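Local coordinates for protein carboxynorspermidine decarboxylase (Campylobacter jejuni subsp. jejuni 81116, PDB 3N29) that decarboxylates carboxynorspermidine with pyridoxal 5'-phosphate as cofactor, probably yielding norspermidine as a late step of polyamine synthesis, at residues A[45-50]-A[279-284]; A[65-70]-A[250-255]; A[317-322]-A[369-374]. One frame throughout, in Å; residues are numbered along the deposited sequence.

Contact 1: residues A[45-50]-A[279-284]; sequences PAYILE and GNLVAS
L281 drops its CD1 methyl onto one face of the Y47 ring, a CH-pi contact 4.1 Å from L281 CD1 to the Y47 ring centroid and shifted toward the ring's rim. The same methyl is wedged on its other flanks: it lies 3.6 Å from A46 O, and P45 CB comes within 4.3 Å of L281 CD1. With CG anti to the backbone N (chi1 167°), the leucine stands out from the sheet beside Y47, its CD1 branch turned to the ring and filling the notch between ring and proline. The ring is fixed farther out, where Y47 OH is hydrogen-bonded to H305 O and N383 ND2.

On the reverse face, beside the small A46 methyl, I48 CD1 meets V282 CG2 at 3.9 Å, the two side chains slanting across each other. Farther along, G279 has no side chain, and its CA sits 3.1 Å from I48 O, backbone against backbone.

Four backbone bonds sew this antiparallel ladder together, among them V282 N to A46 O (2.9 Å) and I48 N to N280 O (2.9 Å).

Strand 46-50 runs between strand 279-290 and the parallel strand 393-397, and E50 is the N-cap of helix 51-68; strand 369-372 flanks 279-290 on the side away from 46-50.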
loop_
_atom_site.group_PDB
_atom_site.type_symbol
_atom_site.label_atom_id
_atom_site.label_comp_id
_atom_site.label_asym_id
_atom_site.label_seq_id
_atom_site.Cartn_x
_atom_site.Cartn_y
_atom_site.Cartn_z
ATOM N N PRO A 45 11.732 -4.491 12.632
ATOM C CA PRO A 45 12.431 -4.398 11.368
ATOM C C PRO A 45 12.991 -3.032 11.081
ATOM O O PRO A 45 12.618 -2.019 11.773
ATOM C CB PRO A 45 11.334 -4.736 10.341
ATOM C CG PRO A 45 10.074 -4.214 11.020
ATOM C CD PRO A 45 10.280 -4.445 12.477
ATOM N N ALA A 46 13.887 -2.964 10.093
ATOM C CA ALA A 46 14.487 -1.670 9.768
ATOM C C ALA A 46 14.889 -1.649 8.289
ATOM O O ALA A 46 15.477 -2.586 7.800
ATOM C CB ALA A 46 15.784 -1.367 10.719
ATOM N N TYR A 47 14.673 -0.552 7.582
ATOM C CA TYR A 47 15.285 -0.385 6.285
ATOM C C TYR A 47 16.655 0.301 6.544
ATOM O O TYR A 47 16.670 1.342 7.222
ATOM C CB TYR A 47 14.493 0.552 5.377
ATOM C CG TYR A 47 13.041 0.159 5.035
ATOM C CD1 TYR A 47 12.770 -0.644 3.970
ATOM C CD2 TYR A 47 11.972 0.588 5.821
ATOM C CE1 TYR A 47 11.476 -0.991 3.655
ATOM C CE2 TYR A 47 10.675 0.255 5.493
ATOM C CZ TYR A 47 10.430 -0.586 4.438
ATOM O OH TYR A 47 9.095 -0.882 4.064
ATOM N N ILE A 48 17.730 -0.230 5.995
ATOM C CA ILE A 48 19.058 0.304 6.233
ATOM C C ILE A 48 19.735 0.709 4.931
ATOM O O ILE A 48 20.039 -0.110 4.058
ATOM C CB ILE A 48 19.904 -0.677 7.052
ATOM C CG1 ILE A 48 19.170 -1.109 8.313
ATOM C CG2 ILE A 48 21.280 0.016 7.411
ATOM C CD1 ILE A 48 19.989 -2.098 9.176
ATOM N N LEU A 49 19.813 1.987 4.721
ATOM C CA LEU A 49 20.509 2.528 3.529
ATOM C C LEU A 49 21.990 2.618 3.798
ATOM O O LEU A 49 22.381 3.032 4.899
ATOM C CB LEU A 49 19.956 3.873 3.198
ATOM C CG LEU A 49 20.664 4.730 2.124
ATOM C CD1 LEU A 49 20.351 4.211 0.816
ATOM C CD2 LEU A 49 20.073 6.093 2.147
ATOM N N GLU A 50 22.796 2.259 2.803
ATOM C CA GLU A 50 24.241 2.223 2.955
ATOM C C GLU A 50 24.815 3.405 2.202
ATOM O O GLU A 50 24.663 3.499 1.004
ATOM C CB GLU A 50 24.804 0.896 2.514
ATOM C CG GLU A 50 24.286 -0.272 3.349
ATOM C CD GLU A 50 24.646 -1.630 2.768
ATOM O OE1 GLU A 50 25.854 -1.884 2.514
ATOM O OE2 GLU A 50 23.733 -2.444 2.552
ATOM N N GLY A 279 20.427 -0.548 -0.253
ATOM C CA GLY A 279 20.055 -0.966 1.081
ATOM C C GLY A 279 19.103 -2.131 1.195
ATOM O O GLY A 279 18.536 -2.530 0.235
ATOM N N ASN A 280 18.899 -2.597 2.409
ATOM C CA ASN A 280 18.092 -3.760 2.681
ATOM C C ASN A 280 17.061 -3.583 3.755
ATOM O O ASN A 280 17.156 -2.697 4.502
ATOM C CB ASN A 280 19.000 -4.937 3.021
ATOM C CG ASN A 280 20.142 -5.077 2.052
ATOM O OD1 ASN A 280 19.958 -4.989 0.888
ATOM N ND2 ASN A 280 21.312 -5.301 2.555
ATOM N N LEU A 281 16.057 -4.446 3.783
ATOM C CA LEU A 281 15.178 -4.484 4.846
ATOM C C LEU A 281 15.515 -5.668 5.751
ATOM O O LEU A 281 15.524 -6.834 5.287
ATOM C CB LEU A 281 13.750 -4.574 4.314
ATOM C CG LEU A 281 12.607 -4.918 5.262
ATOM C CD1 LEU A 281 12.456 -3.879 6.321
ATOM C CD2 LEU A 281 11.252 -5.182 4.479
ATOM N N VAL A 282 15.775 -5.396 7.050
ATOM C CA VAL A 282 16.251 -6.361 7.989
ATOM C C VAL A 282 15.161 -6.717 8.953
ATOM O O VAL A 282 14.532 -5.811 9.518
ATOM C CB VAL A 282 17.493 -5.828 8.769
ATOM C CG1 VAL A 282 17.955 -6.969 9.723
ATOM C CG2 VAL A 282 18.555 -5.410 7.750
ATOM N N ALA A 283 14.881 -7.994 9.131
ATOM C CA ALA A 283 13.766 -8.438 9.963
ATOM C C ALA A 283 14.297 -9.544 10.818
ATOM O O ALA A 283 15.396 -10.081 10.542
ATOM C CB ALA A 283 12.636 -8.959 9.031
ATOM N N SER A 284 13.589 -9.893 11.867
ATOM C CA SER A 284 13.950 -11.029 12.669
ATOM C C SER A 284 12.942 -12.172 12.518
ATOM O O SER A 284 11.742 -11.914 12.368
ATOM C CB SER A 284 13.941 -10.603 14.182
ATOM O OG SER A 284 14.996 -9.626 14.416
#

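Contact 2: residues A[65-70]-A[250-255]; sequences GEKSGA and KLIALC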
loop_
_atom_site.group_PDB
_atom_site.type_symbol
_atom_site.label_atom_id
_atom_site.label_comp_id
_atom_site.label_asym_id
_atom_site.label_seq_id
_atom_site.Cartn_x
_atom_site.Cartn_y
_atom_site.Cartn_z
ATOM N N GLY A 65 26.265 13.402 -16.066
ATOM C CA GLY A 65 26.028 14.824 -16.200
ATOM C C GLY A 65 27.307 15.565 -16.674
ATOM O O GLY A 65 27.270 16.405 -17.589
ATOM N N GLU A 66 28.403 15.242 -16.012
ATOM C CA GLU A 66 29.762 15.778 -16.315
ATOM C C GLU A 66 30.126 15.573 -17.785
ATOM O O GLU A 66 30.464 16.536 -18.471
ATOM C CB GLU A 66 30.780 15.131 -15.374
ATOM C CG GLU A 66 32.203 15.621 -15.527
ATOM C CD GLU A 66 33.243 14.570 -15.095
ATOM O OE1 GLU A 66 32.923 13.695 -14.225
ATOM O OE2 GLU A 66 34.384 14.650 -15.623
ATOM N N LYS A 67 29.994 14.355 -18.292
ATOM C CA LYS A 67 30.396 14.041 -19.652
ATOM C C LYS A 67 29.383 14.448 -20.764
ATOM O O LYS A 67 29.790 14.802 -21.861
ATOM C CB LYS A 67 30.804 12.594 -19.724
ATOM C CG LYS A 67 31.912 12.268 -18.746
ATOM C CD LYS A 67 32.256 10.821 -18.791
ATOM C CE LYS A 67 33.094 10.485 -17.591
ATOM N NZ LYS A 67 34.179 9.525 -17.863
ATOM N N SER A 68 28.072 14.466 -20.471
ATOM C CA SER A 68 27.030 14.708 -21.497
ATOM C C SER A 68 26.524 16.163 -21.508
ATOM O O SER A 68 25.860 16.581 -22.442
ATOM C CB SER A 68 25.807 13.765 -21.213
ATOM O OG SER A 68 25.159 14.245 -20.044
ATOM N N GLY A 69 26.773 16.908 -20.436
ATOM C CA GLY A 69 26.160 18.221 -20.198
ATOM C C GLY A 69 24.711 18.131 -19.661
ATOM O O GLY A 69 24.149 19.149 -19.275
ATOM N N ALA A 70 24.113 16.922 -19.614
ATOM C CA ALA A 70 22.714 16.796 -19.104
ATOM C C ALA A 70 22.715 17.113 -17.643
ATOM O O ALA A 70 23.720 16.808 -16.956
ATOM C CB ALA A 70 22.201 15.383 -19.263
ATOM N N LYS A 250 26.889 4.984 -24.083
ATOM C CA LYS A 250 25.873 5.314 -25.067
ATOM C C LYS A 250 24.870 6.367 -24.584
ATOM O O LYS A 250 24.452 7.219 -25.369
ATOM C CB LYS A 250 25.130 4.057 -25.464
ATOM C CG LYS A 250 23.994 4.283 -26.392
ATOM C CD LYS A 250 23.830 3.067 -27.204
ATOM C CE LYS A 250 22.798 3.233 -28.233
ATOM N NZ LYS A 250 22.999 2.205 -29.193
ATOM N N LEU A 251 24.448 6.293 -23.308
ATOM C CA LEU A 251 23.572 7.311 -22.753
ATOM C C LEU A 251 24.194 8.664 -22.924
ATOM O O LEU A 251 23.503 9.591 -23.328
ATOM C CB LEU A 251 23.315 7.088 -21.262
ATOM C CG LEU A 251 22.497 8.146 -20.500
ATOM C CD1 LEU A 251 21.073 8.280 -21.090
ATOM C CD2 LEU A 251 22.384 7.742 -18.964
ATOM N N ILE A 252 25.487 8.785 -22.596
ATOM C CA ILE A 252 26.187 10.077 -22.664
ATOM C C ILE A 252 26.156 10.684 -24.097
ATOM O O ILE A 252 25.724 11.808 -24.300
ATOM C CB ILE A 252 27.642 9.961 -22.174
ATOM C CG1 ILE A 252 27.650 9.664 -20.667
ATOM C CG2 ILE A 252 28.489 11.267 -22.618
ATOM C CD1 ILE A 252 29.052 8.945 -20.089
ATOM N N ALA A 253 26.521 9.884 -25.084
ATOM C CA ALA A 253 26.440 10.281 -26.506
ATOM C C ALA A 253 25.010 10.714 -26.933
ATOM O O ALA A 253 24.835 11.822 -27.506
ATOM C CB ALA A 253 26.987 9.161 -27.381
ATOM N N LEU A 254 23.967 9.952 -26.534
ATOM C CA LEU A 254 22.616 10.278 -26.927
ATOM C C LEU A 254 22.250 11.657 -26.423
ATOM O O LEU A 254 21.696 12.471 -27.152
ATOM C CB LEU A 254 21.584 9.245 -26.382
ATOM C CG LEU A 254 21.538 7.856 -27.005
ATOM C CD1 LEU A 254 20.635 6.918 -26.230
ATOM C CD2 LEU A 254 21.076 7.994 -28.514
ATOM N N CYS A 255 22.524 11.891 -25.146
ATOM C CA CYS A 255 22.255 13.161 -24.493
ATOM C C CYS A 255 23.067 14.283 -25.137
ATOM O O CYS A 255 22.566 15.366 -25.386
ATOM C CB CYS A 255 22.657 13.051 -23.031
ATOM S SG CYS A 255 21.407 12.027 -22.097
HETATM O O HOH W 1 23.211 16.768 -22.893
#
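I252 lays its two branches against K67 from one side, each branch meeting a different part of the lysine. The longer branch ends in I252 CD1, which packs beside the lysine stem, 3.9 Å from K67 CD; the shorter one presses I252 CG2 against the lysine's backbone, 3.8 Å from K67 C. With CG1 beside its own backbone N and CG2 anti to that N (chi1 -68°), the isoleucine forks toward stem and backbone. Of the K67 side chain it is the aliphatic stem that touches; the ammonium end leads away.

One residue on, the CB of S68 is directed toward the other helix and sits in the hollow between I252 and C255, 3.7 Å from I252 O and also 3.7 Å from C255 CB. It is the carbon that touches, because OG is turned back to its own chain: at chi1 71° S68 OG stands between the backbone N and the carbonyl carbon, where it accepts from A70 N at 2.9 Å in an ST turn and is also hydrogen-bonded to V64 O.

Helix 51-68 leads into strand 71-75 and helix 248-262 into strand 265-268, the first and eighth strands of the closed parallel barrel, so the two helices meet on the outside of the beta/alpha barrel at the seam where it closes.

G69, at positive phi, ends the first helix and turns the chain toward the barrel. Past that turn the A70 methyl faces the flank of C255, with A70 CB 4.5 Å from C255 CB, while the C255 side chain also rests on F235. Between the two backbones a water donates to S68 O at 2.7 Å and, weakly, to C255 O.

Contact 3: residues A[317-322]-A[369-374]; sequences EVLNAR and KIVFLD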
loop_
_atom_site.group_PDB
_atom_site.type_symbol
_atom_site.label_atom_id
_atom_site.label_comp_id
_atom_site.label_asym_id
_atom_site.label_seq_id
_atom_site.Cartn_x
_atom_site.Cartn_y
_atom_site.Cartn_z
ATOM N N GLU A 317 15.169 -11.146 -3.235
ATOM C CA GLU A 317 16.306 -11.942 -2.876
ATOM C C GLU A 317 16.550 -11.730 -1.385
ATOM O O GLU A 317 16.125 -10.683 -0.783
ATOM C CB GLU A 317 17.548 -11.556 -3.701
ATOM C CG GLU A 317 17.411 -11.772 -5.221
ATOM C CD GLU A 317 17.523 -13.228 -5.700
ATOM O OE1 GLU A 317 17.847 -14.157 -4.856
ATOM O OE2 GLU A 317 17.286 -13.441 -6.940
ATOM N N VAL A 318 17.151 -12.735 -0.769
ATOM C CA VAL A 318 17.518 -12.717 0.636
ATOM C C VAL A 318 18.982 -13.040 0.781
ATOM O O VAL A 318 19.500 -13.971 0.080
ATOM C CB VAL A 318 16.665 -13.726 1.433
ATOM C CG1 VAL A 318 17.231 -13.999 2.842
ATOM C CG2 VAL A 318 15.201 -13.223 1.480
ATOM N N LEU A 319 19.665 -12.252 1.602
ATOM C CA LEU A 319 21.116 -12.434 1.792
ATOM C C LEU A 319 21.408 -13.860 2.299
ATOM O O LEU A 319 20.724 -14.330 3.201
ATOM C CB LEU A 319 21.630 -11.442 2.787
ATOM C CG LEU A 319 23.101 -11.469 3.165
ATOM C CD1 LEU A 319 24.058 -10.997 2.018
ATOM C CD2 LEU A 319 23.294 -10.608 4.448
ATOM N N ASN A 320 22.393 -14.521 1.662
ATOM C CA ASN A 320 22.825 -15.883 1.969
ATOM C C ASN A 320 21.776 -16.931 1.712
ATOM O O ASN A 320 21.876 -18.007 2.232
ATOM C CB ASN A 320 23.300 -16.038 3.427
ATOM C CG ASN A 320 24.446 -15.121 3.765
ATOM O OD1 ASN A 320 25.355 -14.941 2.970
ATOM N ND2 ASN A 320 24.373 -14.471 4.937
ATOM N N ALA A 321 20.746 -16.619 0.941
ATOM C CA ALA A 321 19.744 -17.624 0.605
ATOM C C ALA A 321 19.515 -17.658 -0.888
ATOM O O ALA A 321 19.848 -16.680 -1.622
ATOM C CB ALA A 321 18.409 -17.340 1.379
ATOM N N ARG A 322 18.890 -18.737 -1.359
ATOM C CA ARG A 322 18.478 -18.814 -2.754
ATOM C C ARG A 322 16.976 -18.977 -2.820
ATOM O O ARG A 322 16.413 -19.726 -2.055
ATOM C CB ARG A 322 19.142 -19.973 -3.513
ATOM C CG ARG A 322 20.696 -20.025 -3.391
ATOM C CD ARG A 322 21.426 -21.140 -4.186
ATOM N NE ARG A 322 20.785 -22.442 -3.889
ATOM C CZ ARG A 322 19.754 -22.959 -4.578
ATOM N NH1 ARG A 322 19.267 -22.357 -5.666
ATOM N NH2 ARG A 322 19.230 -24.086 -4.192
ATOM N N LYS A 369 18.462 -12.932 11.987
ATOM C CA LYS A 369 18.112 -11.781 11.172
ATOM C C LYS A 369 18.019 -12.293 9.715
ATOM O O LYS A 369 18.960 -13.000 9.222
ATOM C CB LYS A 369 19.178 -10.720 11.262
ATOM C CG LYS A 369 19.476 -10.207 12.670
ATOM C CD LYS A 369 18.481 -9.180 13.074
ATOM C CE LYS A 369 19.000 -8.255 14.114
ATOM N NZ LYS A 369 19.304 -8.972 15.377
ATOM N N ILE A 370 16.928 -11.920 9.043
ATOM C CA ILE A 370 16.686 -12.157 7.593
ATOM C C ILE A 370 16.823 -10.814 6.874
ATOM O O ILE A 370 16.202 -9.776 7.276
ATOM C CB ILE A 370 15.331 -12.676 7.348
ATOM C CG1 ILE A 370 15.083 -13.953 8.189
ATOM C CG2 ILE A 370 15.053 -12.797 5.855
ATOM C CD1 ILE A 370 15.878 -15.190 7.601
ATOM N N VAL A 371 17.698 -10.776 5.880
ATOM C CA VAL A 371 18.042 -9.537 5.186
ATOM C C VAL A 371 17.459 -9.611 3.759
ATOM O O VAL A 371 17.931 -10.387 2.884
ATOM C CB VAL A 371 19.579 -9.322 5.180
ATOM C CG1 VAL A 371 19.989 -8.027 4.412
ATOM C CG2 VAL A 371 20.093 -9.336 6.623
ATOM N N PHE A 372 16.397 -8.864 3.528
ATOM C CA PHE A 372 15.776 -8.736 2.207
ATOM C C PHE A 372 16.566 -7.678 1.400
ATOM O O PHE A 372 16.669 -6.471 1.773
ATOM C CB PHE A 372 14.295 -8.353 2.321
ATOM C CG PHE A 372 13.440 -9.438 2.905
ATOM C CD1 PHE A 372 13.088 -10.521 2.144
ATOM C CD2 PHE A 372 13.071 -9.394 4.209
ATOM C CE1 PHE A 372 12.295 -11.572 2.741
ATOM C CE2 PHE A 372 12.342 -10.424 4.824
ATOM C CZ PHE A 372 11.947 -11.500 4.066
ATOM N N LEU A 373 17.075 -8.135 0.270
ATOM C CA LEU A 373 18.045 -7.331 -0.520
ATOM C C LEU A 373 17.331 -6.274 -1.372
ATOM O O LEU A 373 16.271 -6.563 -1.976
ATOM C CB LEU A 373 18.889 -8.264 -1.426
ATOM C CG LEU A 373 19.782 -9.241 -0.647
ATOM C CD1 LEU A 373 20.571 -10.150 -1.677
ATOM C CD2 LEU A 373 20.791 -8.510 0.262
ATOM N N ASP A 374 17.923 -5.078 -1.456
ATOM C CA ASP A 374 17.500 -4.038 -2.409
ATOM C C ASP A 374 16.112 -3.567 -2.158
ATOM O O ASP A 374 15.206 -3.688 -3.018
ATOM C CB ASP A 374 17.652 -4.513 -3.852
ATOM C CG ASP A 374 17.465 -3.391 -4.856
ATOM O OD1 ASP A 374 17.717 -2.201 -4.475
ATOM O OD2 ASP A 374 17.124 -3.717 -6.046
HETATM O O HOH W 2 15.878 -8.529 -3.968
HETATM O O HOH W 3 19.406 -13.252 5.494
#
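V318 rides beside the F372 ring, its CG2 methyl 3.5 Å from F372 CD1 and almost as near to CE1, the two side chains running alongside each other and pointing the same way. On the other branch, V318 CG1 lies 3.9 Å from I370 CG2. Because CG1 is anti to the backbone N and CG2 beside it (chi1 166°), the valine can serve both neighbours at once. I370 CG2 in turn covers one face of the F372 ring near its rim, so the methyl is shared between ring and valine in one compact apolar cluster, which L298 extends from strand 294-298.

The other face of this pairing is built from L319, V371 and L373. L319 lies parallel to V371, CB of L319 3.8 Å from CB of V371, and its CD2 lies against the same valine. L373 spreads its two methyls along the opposite chain: CD1 of L373 is 3.9 Å from E317 CB and CD2 of L373 is 4.0 Å from L319 CB.

Two direct backbone bonds frame V318 and F372. L319 N meets V371 O at 2.9 Å, whereas L373 N approaches E317 O, also at 2.9 Å, from 38° above the carbonyl plane. The partner links of these rungs are made by water: one water joins E317 N to L373 O, a second joins L319 O to V371 N, each standing in for a direct N-H...O bond.

A type II turn from V318 to A321 then carries the chain away into strand 321-325, which pairs with 354-360. What results is a single antiparallel bridge, an irregular, partly hydrated junction in the C-terminal beta domain that accompanies the barrel in this decarboxylase family.

Overall arrangement
Contacts 1 and 3 belong to one sheet, their centres 10 Å apart. Strand 279-290 and strand 369-372 are neighbours there, probably joined by hydrogen bonds from F372 N to L281 O (2.8 Å) and from I370 N to A283 O (2.8 Å). Contact 2 lies on the barrel, its centre 34 Å from that of contact 1 and 35 Å from that of contact 3, yet the chain passes directly from strand 46-50 into helix 51-68, tying the two domains together. None of the three lines a ligand pocket: the Y47 side chain is about 12 Å from a bound norspermidine, and that of C255 about 14 Å from a pyridoxal phosphate.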